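Local coordinates for protein thiol-disulfide isomerase and thioredoxins (Corynebacterium glutamicum, PDB 3LOR) that probably acts as a thioredoxin-fold thiol-disulfide oxidoreductase or isomerase, and has a calcium-binding site, at residues A[29-42]-A[118-130]. Sequence-based numbering, arbitrary orientation.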
loop_
_atom_site.group_PDB
_atom_site.type_symbol
_atom_site.label_atom_id
_atom_site.label_comp_id
_atom_site.label_asym_id
_atom_site.label_seq_id
_atom_site.Cartn_x
_atom_site.Cartn_y
_atom_site.Cartn_z
ATOM N N ARG A 29 20.635 28.250 -6.549
ATOM C CA ARG A 29 21.644 28.281 -5.529
ATOM C C ARG A 29 21.070 28.630 -4.162
ATOM O O ARG A 29 20.203 29.432 -4.046
ATOM C CB ARG A 29 22.801 29.195 -5.905
ATOM C CG ARG A 29 23.867 29.252 -4.843
ATOM C CD ARG A 29 25.145 29.915 -5.265
ATOM N NE ARG A 29 26.088 28.940 -5.764
ATOM C CZ ARG A 29 27.177 28.524 -5.136
ATOM N NH1 ARG A 29 27.940 27.616 -5.707
ATOM N NH2 ARG A 29 27.526 29.014 -3.962
ATOM N N GLY A 30 21.569 27.954 -3.150
ATOM C CA GLY A 30 21.029 28.013 -1.823
ATOM C C GLY A 30 19.913 27.044 -1.533
ATOM O O GLY A 30 19.384 27.063 -0.472
ATOM N N LYS A 31 19.576 26.207 -2.495
ATOM C CA LYS A 31 18.544 25.198 -2.388
ATOM C C LYS A 31 19.096 23.847 -2.741
ATOM O O LYS A 31 19.955 23.722 -3.567
ATOM C CB LYS A 31 17.430 25.478 -3.368
ATOM C CG LYS A 31 16.241 26.093 -2.818
ATOM C CD LYS A 31 16.355 27.549 -2.789
ATOM C CE LYS A 31 16.280 28.086 -4.132
ATOM N NZ LYS A 31 16.203 29.542 -4.062
ATOM N N VAL A 32 18.560 22.836 -2.103
ATOM C CA VAL A 32 18.751 21.480 -2.535
ATOM C C VAL A 32 17.958 21.233 -3.802
ATOM O O VAL A 32 16.856 21.640 -3.904
ATOM C CB VAL A 32 18.380 20.492 -1.435
ATOM C CG1 VAL A 32 18.472 19.115 -1.913
ATOM C CG2 VAL A 32 19.234 20.675 -0.275
ATOM N N VAL A 33 18.538 20.563 -4.770
ATOM C CA VAL A 33 17.866 20.331 -6.024
ATOM C C VAL A 33 17.588 18.878 -6.243
ATOM O O VAL A 33 18.443 18.055 -6.121
ATOM C CB VAL A 33 18.616 20.896 -7.222
ATOM C CG1 VAL A 33 17.851 20.748 -8.435
ATOM C CG2 VAL A 33 18.965 22.282 -7.032
ATOM N N VAL A 34 16.355 18.576 -6.559
ATOM C CA VAL A 34 15.990 17.234 -6.886
ATOM C C VAL A 34 15.627 17.173 -8.338
ATOM O O VAL A 34 14.707 17.798 -8.738
ATOM C CB VAL A 34 14.791 16.766 -6.044
ATOM C CG1 VAL A 34 14.369 15.405 -6.390
ATOM C CG2 VAL A 34 15.084 16.873 -4.635
ATOM N N VAL A 35 16.333 16.403 -9.123
ATOM C CA VAL A 35 15.971 16.266 -10.496
ATOM C C VAL A 35 15.461 14.880 -10.766
ATOM O O VAL A 35 16.155 13.931 -10.573
ATOM C CB VAL A 35 17.151 16.576 -11.439
ATOM C CG1 VAL A 35 16.736 16.563 -12.814
ATOM C CG2 VAL A 35 17.798 17.853 -11.101
ATOM N N GLU A 36 14.235 14.797 -11.222
ATOM C CA GLU A 36 13.615 13.551 -11.554
ATOM C C GLU A 36 13.702 13.318 -13.048
ATOM O O GLU A 36 13.055 13.950 -13.798
ATOM C CB GLU A 36 12.167 13.548 -11.071
ATOM C CG GLU A 36 11.417 12.275 -11.247
ATOM C CD GLU A 36 11.806 11.167 -10.266
ATOM O OE1 GLU A 36 11.904 10.034 -10.671
ATOM O OE2 GLU A 36 11.998 11.429 -9.089
ATOM N N VAL A 37 14.511 12.367 -13.440
ATOM C CA VAL A 37 14.725 12.033 -14.823
ATOM C C VAL A 37 13.778 10.928 -15.254
ATOM O O VAL A 37 13.803 9.868 -14.724
ATOM C CB VAL A 37 16.181 11.604 -15.044
ATOM C CG1 VAL A 37 16.477 11.433 -16.459
ATOM C CG2 VAL A 37 17.101 12.560 -14.490
ATOM N N PHE A 38 12.909 11.212 -16.194
ATOM C CA PHE A 38 11.840 10.305 -16.499
ATOM C C PHE A 38 11.491 10.158 -17.958
ATOM O O PHE A 38 11.835 10.969 -18.757
ATOM C CB PHE A 38 10.594 10.671 -15.717
ATOM C CG PHE A 38 9.909 11.873 -16.218
ATOM C CD1 PHE A 38 8.745 11.763 -16.898
ATOM C CD2 PHE A 38 10.439 13.116 -16.021
ATOM C CE1 PHE A 38 8.138 12.850 -17.346
ATOM C CE2 PHE A 38 9.826 14.199 -16.473
ATOM C CZ PHE A 38 8.684 14.083 -17.138
ATOM N N GLN A 39 10.773 9.103 -18.264
ATOM C CA GLN A 39 10.088 8.959 -19.527
ATOM C C GLN A 39 8.610 8.870 -19.207
ATOM O O GLN A 39 8.236 8.248 -18.260
ATOM C CB GLN A 39 10.565 7.735 -20.312
ATOM C CG GLN A 39 11.720 7.987 -21.217
ATOM C CD GLN A 39 12.162 6.806 -22.031
ATOM O OE1 GLN A 39 12.830 6.974 -23.002
ATOM N NE2 GLN A 39 11.790 5.627 -21.641
HETATM N N MSE A 40 7.780 9.504 -20.002
HETATM C CA MSE A 40 6.354 9.514 -19.751
HETATM C C MSE A 40 5.692 8.153 -19.834
HETATM O O MSE A 40 4.664 7.961 -19.298
HETATM C CB MSE A 40 5.623 10.546 -20.607
HETATM C CG MSE A 40 5.818 10.438 -22.091
HETATM SE SE MSE A 40 4.913 11.710 -23.126
HETATM C CE MSE A 40 3.208 11.271 -22.605
ATOM N N LEU A 41 6.298 7.232 -20.552
ATOM C CA LEU A 41 5.745 5.914 -20.740
ATOM C C LEU A 41 6.476 4.793 -20.036
ATOM O O LEU A 41 6.313 3.676 -20.380
ATOM C CB LEU A 41 5.547 5.580 -22.211
ATOM C CG LEU A 41 4.573 6.412 -23.019
ATOM C CD1 LEU A 41 4.612 6.205 -24.450
ATOM C CD2 LEU A 41 3.196 6.384 -22.504
ATOM N N CYS A 42 7.278 5.107 -19.054
ATOM C CA CYS A 42 7.997 4.128 -18.300
ATOM C C CYS A 42 7.243 3.875 -17.010
ATOM O O CYS A 42 6.876 4.771 -16.322
ATOM C CB CYS A 42 9.412 4.620 -18.041
ATOM S SG CYS A 42 10.181 3.940 -16.654
ATOM N N LEU A 118 23.514 8.244 -17.106
ATOM C CA LEU A 118 22.411 7.573 -16.501
ATOM C C LEU A 118 22.150 6.234 -17.128
ATOM O O LEU A 118 22.259 6.064 -18.292
ATOM C CB LEU A 118 21.159 8.438 -16.515
ATOM C CG LEU A 118 21.332 9.880 -16.127
ATOM C CD1 LEU A 118 20.081 10.617 -16.286
ATOM C CD2 LEU A 118 21.863 10.040 -14.738
ATOM N N GLU A 119 21.831 5.285 -16.292
ATOM C CA GLU A 119 21.470 3.962 -16.678
ATOM C C GLU A 119 20.147 3.861 -17.391
ATOM O O GLU A 119 19.907 2.930 -18.062
ATOM C CB GLU A 119 21.478 3.057 -15.469
ATOM C CG GLU A 119 22.735 3.108 -14.714
ATOM C CD GLU A 119 22.756 2.202 -13.515
ATOM O OE1 GLU A 119 22.398 1.025 -13.649
ATOM O OE2 GLU A 119 23.156 2.659 -12.439
ATOM N N GLY A 120 19.277 4.827 -17.213
ATOM C CA GLY A 120 17.948 4.774 -17.752
ATOM C C GLY A 120 17.003 5.587 -16.901
ATOM O O GLY A 120 17.433 6.427 -16.183
ATOM N N THR A 121 15.723 5.304 -16.999
ATOM C CA THR A 121 14.731 5.994 -16.229
ATOM C C THR A 121 13.982 4.969 -15.412
ATOM O O THR A 121 13.863 3.860 -15.821
ATOM C CB THR A 121 13.759 6.809 -17.095
ATOM O OG1 THR A 121 13.086 5.970 -17.999
ATOM C CG2 THR A 121 14.444 7.887 -17.843
ATOM N N PRO A 122 13.491 5.341 -14.249
ATOM C CA PRO A 122 13.733 6.630 -13.627
ATOM C C PRO A 122 15.086 6.781 -12.993
ATOM O O PRO A 122 15.682 5.849 -12.578
ATOM C CB PRO A 122 12.671 6.679 -12.562
ATOM C CG PRO A 122 12.387 5.313 -12.259
ATOM C CD PRO A 122 12.491 4.578 -13.509
ATOM N N SER A 123 15.550 8.002 -12.931
ATOM C CA SER A 123 16.709 8.344 -12.174
ATOM C C SER A 123 16.481 9.588 -11.358
ATOM O O SER A 123 15.712 10.413 -11.706
ATOM C CB SER A 123 17.902 8.536 -13.069
ATOM O OG SER A 123 18.430 7.326 -13.435
ATOM N N ILE A 124 17.191 9.697 -10.262
ATOM C CA ILE A 124 17.227 10.906 -9.496
ATOM C C ILE A 124 18.610 11.484 -9.423
ATOM O O ILE A 124 19.552 10.786 -9.305
ATOM C CB ILE A 124 16.660 10.711 -8.120
ATOM C CG1 ILE A 124 15.284 10.139 -8.218
ATOM C CG2 ILE A 124 16.439 11.973 -7.458
ATOM C CD1 ILE A 124 14.605 10.147 -6.956
ATOM N N ILE A 125 18.699 12.777 -9.548
ATOM C CA ILE A 125 19.897 13.469 -9.294
ATOM C C ILE A 125 19.608 14.438 -8.169
ATOM O O ILE A 125 18.699 15.227 -8.259
ATOM C CB ILE A 125 20.362 14.232 -10.547
ATOM C CG1 ILE A 125 20.578 13.306 -11.723
ATOM C CG2 ILE A 125 21.582 14.997 -10.287
ATOM C CD1 ILE A 125 20.805 13.998 -12.957
ATOM N N LEU A 126 20.406 14.371 -7.121
ATOM C CA LEU A 126 20.380 15.359 -6.064
ATOM C C LEU A 126 21.590 16.237 -6.075
ATOM O O LEU A 126 22.663 15.778 -6.164
ATOM C CB LEU A 126 20.242 14.726 -4.707
ATOM C CG LEU A 126 19.133 13.733 -4.497
ATOM C CD1 LEU A 126 19.308 13.012 -3.257
ATOM C CD2 LEU A 126 17.808 14.327 -4.592
ATOM N N ALA A 127 21.365 17.521 -6.022
ATOM C CA ALA A 127 22.414 18.488 -5.863
ATOM C C ALA A 127 22.230 19.276 -4.590
ATOM O O ALA A 127 21.149 19.460 -4.127
ATOM C CB ALA A 127 22.483 19.386 -7.021
ATOM N N ASP A 128 23.337 19.721 -4.036
ATOM C CA ASP A 128 23.347 20.500 -2.813
ATOM C C ASP A 128 23.109 21.987 -3.006
ATOM O O ASP A 128 22.905 22.429 -4.067
ATOM C CB ASP A 128 24.572 20.225 -1.950
ATOM C CG ASP A 128 25.859 20.625 -2.598
ATOM O OD1 ASP A 128 26.844 19.973 -2.357
ATOM O OD2 ASP A 128 25.902 21.568 -3.356
ATOM N N ARG A 129 23.171 22.723 -1.924
ATOM C CA ARG A 129 22.969 24.165 -1.887
ATOM C C ARG A 129 23.989 24.993 -2.682
ATOM O O ARG A 129 23.704 26.077 -3.072
ATOM C CB ARG A 129 22.864 24.662 -0.461
ATOM C CG ARG A 129 21.637 24.217 0.244
ATOM C CD ARG A 129 21.431 25.026 1.460
ATOM N NE ARG A 129 20.814 24.323 2.553
ATOM C CZ ARG A 129 19.555 24.471 2.889
ATOM N NH1 ARG A 129 18.790 25.252 2.191
ATOM N NH2 ARG A 129 19.060 23.813 3.895
ATOM N N LYS A 130 25.148 24.435 -2.944
ATOM C CA LYS A 130 26.096 25.076 -3.841
ATOM C C LYS A 130 26.008 24.586 -5.272
ATOM O O LYS A 130 26.799 24.947 -6.081
ATOM C CB LYS A 130 27.521 25.010 -3.343
ATOM C CG LYS A 130 27.640 24.866 -1.914
ATOM C CD LYS A 130 28.377 25.979 -1.332
ATOM C CE LYS A 130 29.203 25.505 -0.166
ATOM N NZ LYS A 130 29.683 26.565 0.725
HETATM O O HOH W 1 25.079 27.269 -7.957
#
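Val37 and Leu118 reach toward each other tip to tip, Val37 CG1 lying 3.7 Å from Leu118 CD1. That branch is anti to the backbone N (chi1 -172°), while CG2 packs near Ser123 O and also approaches Leu118 CD1. Val33, Val35, Ala127 and Ile125 share this face of the sheet; Val35 and Ile125 meet at their CB atoms, 4.1 Å apart. On the other face Val34 lies alongside Leu126, pointing the same way, with CG2 3.7 Å from Leu126 CD2. Glu36 bends at chi2 (74°), which carries its carboxylate across Ile124, OE2 being 3.6 Å from Ile124 CD1. Strands 32-38 and 123-127 run antiparallel (168°), with reciprocal backbone bonds at Val33-Ala127, Val35-Ile125 and Val37-Ser123. They are neighbours in the central mixed sheet of the thioredoxin fold, where the cis peptide before Pro122 fits the cis-proline of this family, set against Cys42 of a CxxC-type helix start. Cys42 SG, which caps a backbone N at the start of the following helix, packs 4.0 Å from Pro122 CD and 3.8 Å from Thr121 OG1. At the far end Gly30 N donates to Arg129 O (2.8 Å), and Arg129 NH1 returns a longer bond to Gly30 O within the guanidinium plane; Arg129 NH2 is held by Leu154 O. Lys130 CA sits over one face of the Arg29 guanidinium, offset toward its rim.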